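Long-range contacts in enoyl-acyl carrier protein reductase (Uncultured bacterium, PDB 6KIA), which probably catalyses the NADH-dependent reduction of enoyl-acyl carrier protein in fatty acid synthesis and is linked to triclosan resistance: residues F299-F307 with M376-T384; E331-L342 with I383-V394. All blocks are in the same frame, centred on the assembly; numbering follows the deposited sequence.

Contact 1: residues F299-F307 with M376-T384; sequences FVGVELSLF and MIGTSDEIT
Val300, with the most surface buried here, lies against the helix at Ile377 and Ser380. Its CG1 branch does the touching: chi1 of 173° sets this methyl opposite the backbone N, where it meets Ile377 CD1 at 3.5 Å, tighter than a usual carbon-carbon contact. The two side chains cross at about a right angle, and Ser380 OG borders the same methyl. At the Val300 carbonyl, Met376 CE lies 3.4 Å from Val300 O, while Met376 CG packs on Gly301 CA.

Leu304 points at the helix and divides its two methyls between neighbouring turns. CD1 rests near Met376 CG and the Met376 carbonyl; CD2 reaches Ser380 CA at 3.8 Å and Ile383 CD1 at 3.9 Å, with Thr379 CG2 beside it. The chain reaches this surface through a type II beta turn from Phe299 to Val302 that runs into a short 3-10 segment, in the loop following strand 283-287 of the Rossmann-type sheet; the other partner is helix 370-385.

Ser380 supplies the polar centre. Its OG donates to Glu303 OE2 over 2.5 Å, meeting the carboxylate on the syn side, 18° out of plane. The second oxygen, Glu303 OE1, accepts from Gly301 N at 2.9 Å, so the carboxylate is gripped at both oxygens and its rotation is limited. A chi1 of 81° and a bend at chi2 fold the Glu303 chain back to make this possible. Water 1 also donates to Glu303 OE2 and to Ser380 O, bridging carboxylate and helix backbone. Farther along, Phe307 CZ meets Ile383 CG2 at 3.7 Å, the two side chains running past one another in opposite directions.

Contact 2: residues E331-L342 with I383-V394; sequences EVLSEGHTLESL and ITKMHKSRDALV
The His387 imidazole is sandwiched between two leucine methyls: Leu333 CD2 stands 3.7 Å from the ring centroid, 5° off the normal, a CH-pi contact, and Leu393 CD2 covers the opposite face. Ile383 C and Val394 CA lie at its edge. Leu333 and His387 form a single antiparallel bridge, a non-hydrogen-bonded pair, between two helix-connecting loops: on its two sides Lys388 N donates to Val332 O at 2.9 Å and Ser334 N to Met386 O at 3.0 Å, both with angles of 165° at hydrogen. His387 ND1 donates to Ile383 O, and His387 NE2 accepts from Val394 N at 3.0 Å with an N-H...N angle of 176°; bonds at both nitrogens fix the ring's rotation and tie Ile383 of helix 370-385 to Val394, the first residue of helix 394-413. The His337 ring has Met386 CA over one face and Ser334 CB at its edge.

Beside the bridge, Val332 CG2 packs on Val394 CG2 at 3.6 Å. The straight chain of Met386, the residue with the most surface buried, carries its sulfur to Leu342 CB. Leu342 CD1 meanwhile touches Ile383 CG2.

Water 2 accepts from Ser389 N and lies within donating distance of both Val332 O and Ala392 O. The extended Lys388 chain passes alongside Leu333 O, and its NZ donates to Glu331 O at 3.0 Å, in the carbonyl plane.

How the contacts relate
The two contacts have centres 13 Å apart and share Ile383 and Thr384 of helix 370-385. Along the chain their segments alternate: 299-307, 331-342, then 376-384 and 383-394. The same helix is gripped first by the loop after strand 283-287, then by Leu342 of helix 339-351, while the loop before that helix meets the residues that follow helix 370-385. They also touch directly: Phe307 CD1 of contact 1 meets Leu342 CD2 of contact 2 at 3.5 Å. Together they join the loop after strand 283-287 of the Rossmann-type sheet to helices 339-351, 370-385 and 394-413. Contact 1 lies nearer the bound NADH, with the Glu303 side chain about 9 Å from it, against about 14 Å for Leu393.

Contact 1: residues F299-F307 with M376-T384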
loop_
_atom_site.group_PDB
_atom_site.type_symbol
_atom_site.label_atom_id
_atom_site.label_comp_id
_atom_site.label_asym_id
_atom_site.label_seq_id
_atom_site.Cartn_x
_atom_site.Cartn_y
_atom_site.Cartn_z
ATOM N N PHE A 299 3.518 -4.913 10.846
ATOM C CA PHE A 299 4.764 -4.164 10.949
ATOM C C PHE A 299 4.738 -3.329 12.220
ATOM O O PHE A 299 4.533 -2.141 12.153
ATOM C CB PHE A 299 4.972 -3.255 9.726
ATOM C CG PHE A 299 4.943 -3.976 8.408
ATOM C CD1 PHE A 299 5.461 -5.254 8.283
ATOM C CD2 PHE A 299 4.412 -3.356 7.283
ATOM C CE1 PHE A 299 5.431 -5.911 7.062
ATOM C CE2 PHE A 299 4.384 -4.003 6.060
ATOM C CZ PHE A 299 4.893 -5.281 5.951
ATOM N N VAL A 300 4.942 -3.947 13.380
ATOM C CA VAL A 300 4.962 -3.204 14.643
ATOM C C VAL A 300 6.021 -2.102 14.603
ATOM O O VAL A 300 7.211 -2.370 14.359
ATOM C CB VAL A 300 5.217 -4.147 15.844
ATOM C CG1 VAL A 300 5.402 -3.363 17.145
ATOM C CG2 VAL A 300 4.075 -5.137 15.980
ATOM N N GLY A 301 5.585 -0.857 14.793
ATOM C CA GLY A 301 6.494 0.268 14.751
ATOM C C GLY A 301 6.289 1.129 13.531
ATOM O O GLY A 301 6.709 2.269 13.529
ATOM N N VAL A 302 5.647 0.586 12.496
ATOM C CA VAL A 302 5.390 1.384 11.301
ATOM C C VAL A 302 4.614 2.660 11.675
ATOM O O VAL A 302 4.848 3.761 11.124
ATOM C CB VAL A 302 4.636 0.548 10.214
ATOM C CG1 VAL A 302 3.194 0.227 10.621
ATOM C CG2 VAL A 302 4.692 1.259 8.830
ATOM N N GLU A 303 3.730 2.514 12.652
ATOM C CA GLU A 303 2.837 3.598 13.040
ATOM C C GLU A 303 3.575 4.725 13.792
ATOM O O GLU A 303 3.045 5.836 13.943
ATOM C CB GLU A 303 1.696 3.041 13.912
ATOM C CG GLU A 303 2.088 2.833 15.381
ATOM C CD GLU A 303 2.951 1.620 15.664
ATOM O OE1 GLU A 303 3.179 0.782 14.765
ATOM O OE2 GLU A 303 3.475 1.559 16.805
ATOM N N LEU A 304 4.796 4.455 14.265
ATOM C CA LEU A 304 5.565 5.488 14.940
ATOM C C LEU A 304 5.782 6.659 14.012
ATOM O O LEU A 304 5.863 7.820 14.479
ATOM C CB LEU A 304 6.917 4.940 15.426
ATOM C CG LEU A 304 6.812 3.847 16.479
ATOM C CD1 LEU A 304 8.219 3.428 16.850
ATOM C CD2 LEU A 304 6.063 4.338 17.727
ATOM N N SER A 305 5.827 6.371 12.706
ATOM C CA SER A 305 6.064 7.440 11.734
ATOM C C SER A 305 4.882 8.393 11.592
ATOM O O SER A 305 5.049 9.517 11.144
ATOM C CB SER A 305 6.400 6.846 10.369
ATOM O OG SER A 305 7.603 6.079 10.430
ATOM N N LEU A 306 3.708 7.960 12.027
ATOM C CA LEU A 306 2.473 8.685 11.744
ATOM C C LEU A 306 2.149 9.788 12.765
ATOM O O LEU A 306 1.563 10.813 12.408
ATOM C CB LEU A 306 1.317 7.676 11.662
ATOM C CG LEU A 306 -0.107 8.173 11.413
ATOM C CD1 LEU A 306 -0.215 8.884 10.061
ATOM C CD2 LEU A 306 -1.023 6.955 11.461
ATOM N N PHE A 307 2.550 9.606 14.022
ATOM C CA PHE A 307 2.168 10.584 15.063
ATOM C C PHE A 307 2.514 12.056 14.773
ATOM O O PHE A 307 1.702 12.950 15.074
ATOM C CB PHE A 307 2.778 10.169 16.407
ATOM C CG PHE A 307 2.267 8.855 16.917
ATOM C CD1 PHE A 307 0.974 8.740 17.405
ATOM C CD2 PHE A 307 3.081 7.735 16.916
ATOM C CE1 PHE A 307 0.493 7.514 17.882
ATOM C CE2 PHE A 307 2.624 6.511 17.405
ATOM C CZ PHE A 307 1.341 6.392 17.893
ATOM N N MET A 376 12.408 0.455 18.615
ATOM C CA MET A 376 11.163 0.591 17.835
ATOM C C MET A 376 10.026 -0.182 18.502
ATOM O O MET A 376 8.934 0.345 18.719
ATOM C CB MET A 376 11.342 0.110 16.399
ATOM C CG MET A 376 10.057 0.222 15.597
ATOM S SD MET A 376 10.263 -0.193 13.852
ATOM C CE MET A 376 10.596 -1.950 13.995
ATOM N N ILE A 377 10.273 -1.440 18.838
ATOM C CA ILE A 377 9.222 -2.224 19.460
ATOM C C ILE A 377 8.937 -1.732 20.880
ATOM O O ILE A 377 7.775 -1.680 21.301
ATOM C CB ILE A 377 9.597 -3.715 19.485
ATOM C CG1 ILE A 377 9.922 -4.192 18.073
ATOM C CG2 ILE A 377 8.513 -4.550 20.175
ATOM C CD1 ILE A 377 8.720 -4.387 17.198
ATOM N N GLY A 378 9.991 -1.341 21.600
ATOM C CA GLY A 378 9.825 -0.791 22.932
ATOM C C GLY A 378 8.971 0.468 22.908
ATOM O O GLY A 378 8.020 0.614 23.702
ATOM N N THR A 379 9.312 1.385 22.000
ATOM C CA THR A 379 8.576 2.649 21.897
ATOM C C THR A 379 7.114 2.417 21.476
ATOM O O THR A 379 6.164 2.991 22.063
ATOM C CB THR A 379 9.277 3.614 20.909
ATOM O OG1 THR A 379 10.642 3.843 21.338
ATOM C CG2 THR A 379 8.542 4.928 20.841
ATOM N N SER A 380 6.928 1.569 20.470
ATOM C CA SER A 380 5.580 1.272 19.994
ATOM C C SER A 380 4.706 0.684 21.126
ATOM O O SER A 380 3.552 1.094 21.346
ATOM C CB SER A 380 5.654 0.309 18.789
ATOM O OG SER A 380 4.366 -0.173 18.445
ATOM N N ASP A 381 5.274 -0.258 21.865
ATOM C CA ASP A 381 4.582 -0.881 22.988
ATOM C C ASP A 381 4.208 0.137 24.077
ATOM O O ASP A 381 3.078 0.120 24.597
ATOM C CB ASP A 381 5.476 -1.978 23.581
ATOM C CG ASP A 381 5.437 -3.276 22.778
ATOM O OD1 ASP A 381 4.848 -3.313 21.669
ATOM O OD2 ASP A 381 6.066 -4.251 23.233
ATOM N N GLU A 382 5.163 1.004 24.441
ATOM C CA GLU A 382 4.925 2.035 25.456
ATOM C C GLU A 382 3.768 2.965 25.076
ATOM O O GLU A 382 2.875 3.281 25.901
ATOM C CB GLU A 382 6.184 2.882 25.700
ATOM C CG GLU A 382 7.319 2.180 26.424
ATOM C CD GLU A 382 8.634 2.941 26.332
ATOM O OE1 GLU A 382 8.609 4.163 26.070
ATOM O OE2 GLU A 382 9.701 2.320 26.533
ATOM N N ILE A 383 3.779 3.386 23.816
ATOM C CA ILE A 383 2.738 4.310 23.381
ATOM C C ILE A 383 1.386 3.593 23.389
ATOM O O ILE A 383 0.395 4.137 23.869
ATOM C CB ILE A 383 3.035 4.896 22.011
ATOM C CG1 ILE A 383 4.214 5.863 22.157
ATOM C CG2 ILE A 383 1.801 5.634 21.472
ATOM C CD1 ILE A 383 4.769 6.325 20.850
ATOM N N THR A 384 1.332 2.358 22.905
ATOM C CA THR A 384 0.079 1.622 23.001
ATOM C C THR A 384 -0.421 1.496 24.444
ATOM O O THR A 384 -1.628 1.617 24.706
ATOM C CB THR A 384 0.220 0.236 22.378
ATOM O OG1 THR A 384 0.481 0.410 20.984
ATOM C CG2 THR A 384 -1.066 -0.562 22.556
HETATM O O HOH W 1 2.443 2.819 19.038
#

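Contact 2: residues E331-L342 with I383-V394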
loop_
_atom_site.group_PDB
_atom_site.type_symbol
_atom_site.label_atom_id
_atom_site.label_comp_id
_atom_site.label_asym_id
_atom_site.label_seq_id
_atom_site.Cartn_x
_atom_site.Cartn_y
_atom_site.Cartn_z
ATOM N N GLU A 331 -8.415 12.376 23.878
ATOM C CA GLU A 331 -9.482 11.633 24.536
ATOM C C GLU A 331 -9.289 10.113 24.596
ATOM O O GLU A 331 -9.849 9.475 25.474
ATOM C CB GLU A 331 -10.816 11.954 23.863
ATOM C CG GLU A 331 -11.416 13.272 24.339
ATOM C CD GLU A 331 -12.629 13.700 23.538
ATOM O OE1 GLU A 331 -12.874 13.106 22.467
ATOM O OE2 GLU A 331 -13.334 14.633 23.980
ATOM N N VAL A 332 -8.483 9.515 23.718
ATOM C CA VAL A 332 -8.313 8.066 23.779
ATOM C C VAL A 332 -7.142 7.641 24.697
ATOM O O VAL A 332 -6.943 6.454 24.938
ATOM C CB VAL A 332 -8.106 7.439 22.375
ATOM C CG1 VAL A 332 -9.348 7.654 21.522
ATOM C CG2 VAL A 332 -6.863 7.991 21.691
ATOM N N LEU A 333 -6.405 8.611 25.237
ATOM C CA LEU A 333 -5.313 8.304 26.167
ATOM C C LEU A 333 -5.824 8.245 27.616
ATOM O O LEU A 333 -6.734 8.992 27.994
ATOM C CB LEU A 333 -4.192 9.340 26.035
ATOM C CG LEU A 333 -3.531 9.428 24.651
ATOM C CD1 LEU A 333 -2.474 10.528 24.611
ATOM C CD2 LEU A 333 -2.913 8.066 24.316
ATOM N N SER A 334 -5.236 7.356 28.405
ATOM C CA SER A 334 -5.594 7.199 29.817
ATOM C C SER A 334 -5.344 8.489 30.559
ATOM O O SER A 334 -4.466 9.266 30.176
ATOM C CB SER A 334 -4.791 6.070 30.467
ATOM O OG SER A 334 -4.917 4.858 29.760
ATOM N N GLU A 335 -6.138 8.736 31.600
ATOM C CA GLU A 335 -5.904 9.883 32.473
ATOM C C GLU A 335 -4.471 9.866 32.989
ATOM O O GLU A 335 -3.954 8.820 33.368
ATOM C CB GLU A 335 -6.892 9.903 33.644
ATOM C CG GLU A 335 -7.242 11.314 34.111
ATOM C CD GLU A 335 -7.971 11.344 35.446
ATOM O OE1 GLU A 335 -8.490 10.289 35.873
ATOM O OE2 GLU A 335 -8.025 12.429 36.070
ATOM N N GLY A 336 -3.822 11.020 33.000
ATOM C CA GLY A 336 -2.459 11.067 33.490
ATOM C C GLY A 336 -1.449 10.951 32.367
ATOM O O GLY A 336 -0.257 11.180 32.560
ATOM N N HIS A 337 -1.902 10.561 31.180
ATOM C CA HIS A 337 -0.993 10.566 30.053
ATOM C C HIS A 337 -1.377 11.694 29.121
ATOM O O HIS A 337 -2.544 11.807 28.745
ATOM C CB HIS A 337 -1.016 9.232 29.292
ATOM C CG HIS A 337 -0.378 8.101 30.032
ATOM N ND1 HIS A 337 -1.104 7.071 30.591
ATOM C CD2 HIS A 337 0.920 7.854 30.330
ATOM C CE1 HIS A 337 -0.279 6.226 31.179
ATOM N NE2 HIS A 337 0.955 6.678 31.037
ATOM N N THR A 338 -0.408 12.509 28.723
ATOM C CA THR A 338 -0.735 13.629 27.846
ATOM C C THR A 338 -0.338 13.345 26.419
ATOM O O THR A 338 0.594 12.574 26.148
ATOM C CB THR A 338 -0.051 14.928 28.270
ATOM O OG1 THR A 338 1.363 14.774 28.151
ATOM C CG2 THR A 338 -0.390 15.288 29.704
ATOM N N LEU A 339 -1.055 13.969 25.495
ATOM C CA LEU A 339 -0.688 13.837 24.102
ATOM C C LEU A 339 0.701 14.419 23.872
ATOM O O LEU A 339 1.480 13.862 23.089
ATOM C CB LEU A 339 -1.728 14.510 23.201
ATOM C CG LEU A 339 -1.547 14.341 21.690
ATOM C CD1 LEU A 339 -1.521 12.869 21.233
ATOM C CD2 LEU A 339 -2.644 15.112 20.958
ATOM N N GLU A 340 0.987 15.568 24.503
ATOM C CA GLU A 340 2.335 16.143 24.481
ATOM C C GLU A 340 3.439 15.137 24.796
ATOM O O GLU A 340 4.460 15.154 24.112
ATOM C CB GLU A 340 2.462 17.373 25.398
ATOM C CG GLU A 340 1.738 18.627 24.900
ATOM C CD GLU A 340 0.237 18.604 25.094
ATOM O OE1 GLU A 340 -0.286 17.689 25.762
ATOM O OE2 GLU A 340 -0.434 19.531 24.573
ATOM N N SER A 341 3.292 14.364 25.877
ATOM C CA SER A 341 4.282 13.338 26.243
ATOM C C SER A 341 4.486 12.319 25.132
ATOM O O SER A 341 5.630 11.893 24.858
ATOM C CB SER A 341 3.877 12.610 27.528
ATOM O OG SER A 341 4.033 13.469 28.638
ATOM N N LEU A 342 3.370 11.909 24.527
ATOM C CA LEU A 342 3.419 10.952 23.418
ATOM C C LEU A 342 4.280 11.544 22.297
ATOM O O LEU A 342 5.242 10.923 21.802
ATOM C CB LEU A 342 2.001 10.642 22.917
ATOM C CG LEU A 342 1.821 9.492 21.900
ATOM C CD1 LEU A 342 0.370 8.988 21.905
ATOM C CD2 LEU A 342 2.227 9.882 20.497
ATOM N N ILE A 383 3.779 3.386 23.816
ATOM C CA ILE A 383 2.738 4.310 23.381
ATOM C C ILE A 383 1.386 3.593 23.389
ATOM O O ILE A 383 0.395 4.137 23.869
ATOM C CB ILE A 383 3.035 4.896 22.011
ATOM C CG1 ILE A 383 4.214 5.863 22.157
ATOM C CG2 ILE A 383 1.801 5.634 21.472
ATOM C CD1 ILE A 383 4.769 6.325 20.850
ATOM N N THR A 384 1.332 2.358 22.905
ATOM C CA THR A 384 0.079 1.622 23.001
ATOM C C THR A 384 -0.421 1.496 24.444
ATOM O O THR A 384 -1.628 1.617 24.706
ATOM C CB THR A 384 0.220 0.236 22.378
ATOM O OG1 THR A 384 0.481 0.410 20.984
ATOM C CG2 THR A 384 -1.066 -0.562 22.556
ATOM N N LYS A 385 0.495 1.337 25.394
ATOM C CA LYS A 385 0.051 1.211 26.776
ATOM C C LYS A 385 -0.379 2.546 27.370
ATOM O O LYS A 385 -1.009 2.567 28.446
ATOM C CB LYS A 385 1.150 0.616 27.661
ATOM C CG LYS A 385 1.595 -0.796 27.313
ATOM C CD LYS A 385 2.679 -1.236 28.297
ATOM C CE LYS A 385 3.581 -2.318 27.726
ATOM N NZ LYS A 385 2.952 -3.036 26.590
ATOM N N MET A 386 -0.126 3.647 26.653
ATOM C CA MET A 386 -0.702 4.935 27.077
ATOM C C MET A 386 -2.216 5.077 26.861
ATOM O O MET A 386 -2.822 6.046 27.328
ATOM C CB MET A 386 -0.026 6.090 26.344
ATOM C CG MET A 386 1.435 6.279 26.688
ATOM S SD MET A 386 2.119 7.510 25.585
ATOM C CE MET A 386 3.831 7.511 26.108
ATOM N N HIS A 387 -2.823 4.119 26.163
ATOM C CA HIS A 387 -4.216 4.242 25.743
ATOM C C HIS A 387 -5.212 3.656 26.733
ATOM O O HIS A 387 -4.914 2.662 27.409
ATOM C CB HIS A 387 -4.405 3.567 24.380
ATOM C CG HIS A 387 -3.796 4.327 23.245
ATOM N ND1 HIS A 387 -2.436 4.405 23.043
ATOM C CD2 HIS A 387 -4.366 5.047 22.248
ATOM C CE1 HIS A 387 -2.192 5.139 21.969
ATOM N NE2 HIS A 387 -3.346 5.554 21.479
ATOM N N LYS A 388 -6.392 4.273 26.813
ATOM C CA LYS A 388 -7.480 3.746 27.634
ATOM C C LYS A 388 -7.780 2.319 27.213
ATOM O O LYS A 388 -7.932 1.427 28.045
ATOM C CB LYS A 388 -8.747 4.599 27.502
ATOM C CG LYS A 388 -8.643 5.989 28.083
ATOM C CD LYS A 388 -9.983 6.712 28.037
ATOM C CE LYS A 388 -9.849 8.138 28.566
ATOM N NZ LYS A 388 -10.987 9.025 28.175
ATOM N N SER A 389 -7.840 2.119 25.898
ATOM C CA SER A 389 -8.172 0.839 25.302
ATOM C C SER A 389 -7.334 0.583 24.053
ATOM O O SER A 389 -7.192 1.463 23.201
ATOM C CB SER A 389 -9.648 0.777 24.936
ATOM O OG SER A 389 -9.899 -0.424 24.232
ATOM N N ARG A 390 -6.781 -0.623 23.956
ATOM C CA ARG A 390 -5.920 -0.996 22.841
ATOM C C ARG A 390 -6.710 -1.193 21.543
ATOM O O ARG A 390 -6.132 -1.529 20.512
ATOM C CB ARG A 390 -5.151 -2.274 23.177
ATOM C CG ARG A 390 -6.056 -3.484 23.340
ATOM C CD ARG A 390 -5.276 -4.789 23.338
ATOM N NE ARG A 390 -6.112 -5.919 23.739
ATOM C CZ ARG A 390 -6.394 -6.241 25.001
ATOM N NH1 ARG A 390 -5.893 -5.530 26.009
ATOM N NH2 ARG A 390 -7.168 -7.289 25.256
ATOM N N ASP A 391 -8.024 -0.985 21.603
ATOM C CA ASP A 391 -8.887 -1.060 20.427
ATOM C C ASP A 391 -9.353 0.321 19.973
ATOM O O ASP A 391 -10.119 0.447 19.018
ATOM C CB ASP A 391 -10.106 -1.948 20.710
ATOM C CG ASP A 391 -9.725 -3.374 21.085
ATOM O OD1 ASP A 391 -8.599 -3.808 20.755
ATOM O OD2 ASP A 391 -10.559 -4.065 21.710
ATOM N N ALA A 392 -8.899 1.359 20.670
ATOM C CA ALA A 392 -9.186 2.730 20.274
ATOM C C ALA A 392 -7.893 3.533 20.375
ATOM O O ALA A 392 -7.546 4.070 21.439
ATOM C CB ALA A 392 -10.282 3.340 21.134
ATOM N N LEU A 393 -7.186 3.608 19.255
ATOM C CA LEU A 393 -5.840 4.164 19.221
ATOM C C LEU A 393 -5.771 5.508 18.526
ATOM O O LEU A 393 -6.544 5.793 17.603
ATOM C CB LEU A 393 -4.902 3.199 18.495
ATOM C CG LEU A 393 -4.788 1.785 19.055
ATOM C CD1 LEU A 393 -4.031 0.909 18.054
ATOM C CD2 LEU A 393 -4.134 1.793 20.447
ATOM N N VAL A 394 -4.802 6.314 18.941
ATOM C CA VAL A 394 -4.477 7.540 18.238
ATOM C C VAL A 394 -4.209 7.245 16.745
ATOM O O VAL A 394 -4.628 8.005 15.853
ATOM C CB VAL A 394 -3.255 8.230 18.891
ATOM C CG1 VAL A 394 -2.745 9.350 18.012
ATOM C CG2 VAL A 394 -3.642 8.799 20.282
HETATM O O HOH W 2 -8.209 4.258 24.057
HETATM O O HOH W 3 -2.735 3.463 30.239
#